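Local coordinates for PDZ domain protein (Parabacteroides distasonis, PDB 4L8N) that is of unknown function but carries PDZ domains and a DUF4136 domain and binds magnesium, consistent with a role in peptide or protein recognition, at residues Y37-D49 with N85-D98. Numbering follows the deposited sequence.
Sequences YSSAEQAGIKKYD and NLSSPSKQVLVKKD
Helix 39-43, with Ser39 and Ala40 beside Lys96 and Val95, runs roughly antiparallel to strand 91-96, the two axes 154° apart and 7.0 Å from each other at closest. At the start of the helix the Asp98 carboxylate grips Ser39 twice: OD2 takes Ser39 N through its syn lone pair at 3.1 Å, while OD1 accepts from Ser39 OG at 2.7 Å. The serine hydroxyl lies beside its own backbone N, chi1 -65°, which lets both donors face one carboxylate. A water joins Ala40 N to Lys96 O and Asp98 OD2. Further along, Val95 puts CG1 against Ala40 CB and CG2 against Ile45 CG1, both near van der Waals distance, and Ile45 CD1 meets Val93 CG1 at 3.7 Å. Beyond the Schellman motif at Gly44, the Asp49 carboxylate is shared, both donors standing out of its plane: OD2 receives Lys46 N at 3.0 Å, and OD1 receives Asn85 ND2 at 2.9 Å, 36° out. Asp49 OD1 lies in the amide plane of Asn85, whose OD1 accepts from Ser87 N in an Asx turn and from Ser88 N in an Asx motif. A leucine in place of Asn85 would probably leave Asp49 OD1 without this donor and Ser87 N and Ser88 N without their acceptor, loosening the turn. Ile45 and Asp49 also touch Ile31 of strand 29-34; a short helix packed on an antiparallel sheet in this way is characteristic of the PDZ fold.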
loop_
_atom_site.group_PDB
_atom_site.type_symbol
_atom_site.label_atom_id
_atom_site.label_comp_id
_atom_site.label_asym_id
_atom_site.label_seq_id
_atom_site.Cartn_x
_atom_site.Cartn_y
_atom_site.Cartn_z
ATOM N N TYR A 37 24.613 27.751 -6.851
ATOM C CA TYR A 37 25.682 28.740 -6.898
ATOM C C TYR A 37 27.072 28.081 -7.087
ATOM O O TYR A 37 28.089 28.783 -7.006
ATOM C CB TYR A 37 25.626 29.656 -5.642
ATOM C CG TYR A 37 24.409 30.559 -5.632
ATOM C CD1 TYR A 37 24.303 31.625 -6.520
ATOM C CD2 TYR A 37 23.359 30.343 -4.743
ATOM C CE1 TYR A 37 23.185 32.459 -6.525
ATOM C CE2 TYR A 37 22.236 31.177 -4.730
ATOM C CZ TYR A 37 22.154 32.236 -5.629
ATOM O OH TYR A 37 21.055 33.062 -5.693
ATOM N N SER A 38 27.108 26.774 -7.447
ATOM C CA SER A 38 28.343 26.008 -7.678
ATOM C C SER A 38 28.786 26.039 -9.146
ATOM O O SER A 38 28.030 26.444 -10.029
ATOM C CB SER A 38 28.166 24.557 -7.227
ATOM O OG SER A 38 27.261 23.817 -8.034
ATOM N N SER A 39 30.012 25.581 -9.402
ATOM C CA SER A 39 30.584 25.527 -10.739
ATOM C C SER A 39 29.945 24.406 -11.542
ATOM O O SER A 39 29.693 24.598 -12.728
ATOM C CB SER A 39 32.101 25.373 -10.674
ATOM O OG SER A 39 32.704 26.514 -10.081
ATOM N N ALA A 40 29.650 23.255 -10.903
ATOM C CA ALA A 40 28.959 22.133 -11.548
ATOM C C ALA A 40 27.583 22.592 -12.090
ATOM O O ALA A 40 27.230 22.263 -13.221
ATOM C CB ALA A 40 28.789 20.993 -10.561
ATOM N N GLU A 41 26.860 23.431 -11.312
ATOM C CA GLU A 41 25.584 24.023 -11.717
ATOM C C GLU A 41 25.751 24.842 -13.002
ATOM O O GLU A 41 25.064 24.596 -13.992
ATOM C CB GLU A 41 24.998 24.903 -10.603
ATOM C CG GLU A 41 23.575 25.345 -10.906
ATOM C CD GLU A 41 22.958 26.307 -9.913
ATOM O OE1 GLU A 41 23.429 27.463 -9.834
ATOM O OE2 GLU A 41 21.964 25.925 -9.258
ATOM N N GLN A 42 26.682 25.790 -12.981
ATOM C CA GLN A 42 26.984 26.681 -14.084
ATOM C C GLN A 42 27.451 25.890 -15.335
ATOM O O GLN A 42 27.079 26.266 -16.451
ATOM C CB GLN A 42 28.036 27.693 -13.614
ATOM C CG GLN A 42 28.401 28.771 -14.622
ATOM C CD GLN A 42 29.713 29.400 -14.240
ATOM O OE1 GLN A 42 29.774 30.342 -13.433
ATOM N NE2 GLN A 42 30.801 28.847 -14.774
ATOM N N ALA A 43 28.206 24.777 -15.149
ATOM C CA ALA A 43 28.726 23.942 -16.247
ATOM C C ALA A 43 27.605 23.160 -16.952
ATOM O O ALA A 43 27.783 22.704 -18.087
ATOM C CB ALA A 43 29.786 22.987 -15.731
ATOM N N GLY A 44 26.451 23.041 -16.294
ATOM C CA GLY A 44 25.305 22.400 -16.904
ATOM C C GLY A 44 25.026 20.996 -16.456
ATOM O O GLY A 44 24.263 20.297 -17.132
ATOM N N ILE A 45 25.616 20.579 -15.312
ATOM C CA ILE A 45 25.335 19.274 -14.704
ATOM C C ILE A 45 23.918 19.352 -14.141
ATOM O O ILE A 45 23.595 20.307 -13.437
ATOM C CB ILE A 45 26.377 18.839 -13.626
ATOM C CG1 ILE A 45 27.815 18.821 -14.187
ATOM C CG2 ILE A 45 26.005 17.469 -12.990
ATOM C CD1 ILE A 45 28.194 17.653 -15.110
ATOM N N LYS A 46 23.074 18.382 -14.488
ATOM C CA LYS A 46 21.666 18.302 -14.073
ATOM C C LYS A 46 21.404 17.018 -13.289
ATOM O O LYS A 46 22.133 16.045 -13.433
ATOM C CB LYS A 46 20.732 18.349 -15.313
ATOM C CG LYS A 46 20.973 19.534 -16.264
ATOM C CD LYS A 46 20.293 20.839 -15.811
ATOM C CE LYS A 46 20.658 22.038 -16.667
ATOM N NZ LYS A 46 20.081 21.960 -18.043
ATOM N N LYS A 47 20.367 17.026 -12.448
ATOM C CA LYS A 47 19.918 15.864 -11.689
ATOM C C LYS A 47 19.691 14.670 -12.610
ATOM O O LYS A 47 19.159 14.834 -13.725
ATOM C CB LYS A 47 18.578 16.182 -11.000
ATOM C CG LYS A 47 18.643 16.715 -9.584
ATOM C CD LYS A 47 17.189 17.017 -9.124
ATOM C CE LYS A 47 16.942 16.804 -7.658
ATOM N NZ LYS A 47 17.434 17.952 -6.844
ATOM N N TYR A 48 20.089 13.476 -12.133
ATOM C CA TYR A 48 19.905 12.149 -12.745
ATOM C C TYR A 48 20.842 11.941 -13.936
ATOM O O TYR A 48 20.764 10.905 -14.594
ATOM C CB TYR A 48 18.404 11.827 -13.050
ATOM C CG TYR A 48 17.516 12.181 -11.862
ATOM C CD1 TYR A 48 17.813 11.715 -10.579
ATOM C CD2 TYR A 48 16.472 13.093 -11.994
ATOM C CE1 TYR A 48 17.087 12.137 -9.466
ATOM C CE2 TYR A 48 15.722 13.501 -10.894
ATOM C CZ TYR A 48 16.027 13.016 -9.630
ATOM O OH TYR A 48 15.281 13.410 -8.540
ATOM N N ASP A 49 21.830 12.842 -14.112
ATOM C CA ASP A 49 22.894 12.679 -15.095
ATOM C C ASP A 49 23.717 11.481 -14.691
ATOM O O ASP A 49 23.882 11.237 -13.482
ATOM C CB ASP A 49 23.808 13.931 -15.166
ATOM C CG ASP A 49 23.394 15.013 -16.140
ATOM O OD1 ASP A 49 22.389 14.815 -16.853
ATOM O OD2 ASP A 49 24.078 16.070 -16.187
ATOM N N ASN A 85 22.381 11.294 -20.327
ATOM C CA ASN A 85 21.047 11.529 -19.785
ATOM C C ASN A 85 20.002 11.268 -20.889
ATOM O O ASN A 85 20.327 10.677 -21.927
ATOM C CB ASN A 85 20.935 12.941 -19.213
ATOM C CG ASN A 85 21.310 14.023 -20.170
ATOM O OD1 ASN A 85 21.042 13.950 -21.363
ATOM N ND2 ASN A 85 21.988 15.031 -19.673
ATOM N N LEU A 86 18.765 11.716 -20.676
ATOM C CA LEU A 86 17.659 11.527 -21.613
ATOM C C LEU A 86 17.708 12.526 -22.795
ATOM O O LEU A 86 17.073 12.275 -23.818
ATOM C CB LEU A 86 16.316 11.601 -20.863
ATOM C CG LEU A 86 16.098 10.546 -19.743
ATOM C CD1 LEU A 86 14.772 10.793 -19.012
ATOM C CD2 LEU A 86 16.124 9.132 -20.298
ATOM N N SER A 87 18.488 13.621 -22.678
ATOM C CA SER A 87 18.678 14.600 -23.758
ATOM C C SER A 87 19.693 14.067 -24.764
ATOM O O SER A 87 19.417 14.106 -25.963
ATOM C CB SER A 87 19.137 15.948 -23.212
ATOM O OG SER A 87 18.072 16.880 -23.150
ATOM N N SER A 88 20.842 13.530 -24.294
ATOM C CA SER A 88 21.844 12.983 -25.211
ATOM C C SER A 88 22.542 11.709 -24.676
ATOM O O SER A 88 22.727 11.560 -23.470
ATOM C CB SER A 88 22.899 14.037 -25.539
ATOM O OG SER A 88 23.643 14.368 -24.381
ATOM N N PRO A 89 23.024 10.827 -25.571
ATOM C CA PRO A 89 23.735 9.627 -25.094
ATOM C C PRO A 89 25.192 9.900 -24.709
ATOM O O PRO A 89 25.807 9.073 -24.036
ATOM C CB PRO A 89 23.636 8.660 -26.276
ATOM C CG PRO A 89 23.457 9.519 -27.465
ATOM C CD PRO A 89 22.901 10.838 -27.045
ATOM N N SER A 90 25.755 11.028 -25.161
ATOM C CA SER A 90 27.119 11.426 -24.824
ATOM C C SER A 90 27.249 12.934 -24.862
ATOM O O SER A 90 26.598 13.587 -25.684
ATOM C CB SER A 90 28.148 10.777 -25.739
ATOM O OG SER A 90 29.413 10.821 -25.103
ATOM N N LYS A 91 28.073 13.483 -23.946
ATOM C CA LYS A 91 28.289 14.922 -23.761
ATOM C C LYS A 91 29.561 15.163 -22.936
ATOM O O LYS A 91 29.797 14.479 -21.935
ATOM C CB LYS A 91 27.046 15.516 -23.065
ATOM C CG LYS A 91 27.075 16.961 -22.604
ATOM C CD LYS A 91 25.962 17.108 -21.558
ATOM C CE LYS A 91 25.328 18.476 -21.501
ATOM N NZ LYS A 91 23.927 18.401 -20.999
ATOM N N GLN A 92 30.397 16.115 -23.377
ATOM C CA GLN A 92 31.603 16.483 -22.638
ATOM C C GLN A 92 31.294 17.672 -21.744
ATOM O O GLN A 92 30.726 18.655 -22.216
ATOM C CB GLN A 92 32.780 16.778 -23.578
ATOM C CG GLN A 92 33.321 15.549 -24.319
ATOM C CD GLN A 92 33.853 14.470 -23.398
ATOM O OE1 GLN A 92 33.150 13.499 -23.083
ATOM N NE2 GLN A 92 35.109 14.601 -22.973
ATOM N N VAL A 93 31.588 17.562 -20.443
ATOM C CA VAL A 93 31.330 18.661 -19.508
ATOM C C VAL A 93 32.584 18.913 -18.652
ATOM O O VAL A 93 33.006 18.009 -17.921
ATOM C CB VAL A 93 30.077 18.449 -18.602
ATOM C CG1 VAL A 93 29.834 19.674 -17.725
ATOM C CG2 VAL A 93 28.818 18.111 -19.402
ATOM N N LEU A 94 33.165 20.133 -18.726
ATOM C CA LEU A 94 34.290 20.466 -17.870
ATOM C C LEU A 94 33.765 21.125 -16.584
ATOM O O LEU A 94 33.226 22.246 -16.623
ATOM C CB LEU A 94 35.307 21.372 -18.569
ATOM C CG LEU A 94 36.573 21.670 -17.756
ATOM C CD1 LEU A 94 37.541 20.489 -17.783
ATOM C CD2 LEU A 94 37.258 22.904 -18.265
ATOM N N VAL A 95 33.941 20.438 -15.444
ATOM C CA VAL A 95 33.451 20.957 -14.176
ATOM C C VAL A 95 34.613 21.555 -13.372
ATOM O O VAL A 95 35.549 20.853 -12.996
ATOM C CB VAL A 95 32.650 19.882 -13.384
ATOM C CG1 VAL A 95 32.259 20.367 -11.991
ATOM C CG2 VAL A 95 31.418 19.460 -14.157
ATOM N N LYS A 96 34.513 22.864 -13.084
ATOM C CA LYS A 96 35.481 23.583 -12.265
ATOM C C LYS A 96 35.204 23.227 -10.800
ATOM O O LYS A 96 34.060 22.907 -10.451
ATOM C CB LYS A 96 35.437 25.108 -12.538
ATOM C CG LYS A 96 35.712 25.458 -14.013
ATOM C CD LYS A 96 36.113 26.913 -14.282
ATOM C CE LYS A 96 36.660 27.049 -15.695
ATOM N NZ LYS A 96 37.277 28.381 -15.954
ATOM N N LYS A 97 36.248 23.201 -9.963
ATOM C CA LYS A 97 36.098 22.841 -8.553
ATOM C C LYS A 97 35.718 24.049 -7.722
ATOM O O LYS A 97 35.989 25.195 -8.107
ATOM C CB LYS A 97 37.383 22.208 -7.996
ATOM C CG LYS A 97 37.197 20.788 -7.468
ATOM C CD LYS A 97 38.496 20.210 -6.899
ATOM C CE LYS A 97 39.378 19.504 -7.902
ATOM N NZ LYS A 97 40.644 19.044 -7.276
ATOM N N ASP A 98 35.080 23.785 -6.577
ATOM C CA ASP A 98 34.704 24.835 -5.655
ATOM C C ASP A 98 35.542 24.636 -4.409
ATOM O O ASP A 98 35.403 23.644 -3.682
ATOM C CB ASP A 98 33.190 24.862 -5.400
ATOM C CG ASP A 98 32.382 25.104 -6.665
ATOM O OD1 ASP A 98 32.683 26.095 -7.384
ATOM O OD2 ASP A 98 31.465 24.294 -6.946
HETATM O O HOH W 1 32.347 25.044 -14.214
HETATM O O HOH W 2 31.498 22.494 -8.893
HETATM O O HOH W 3 23.934 17.793 -18.337
#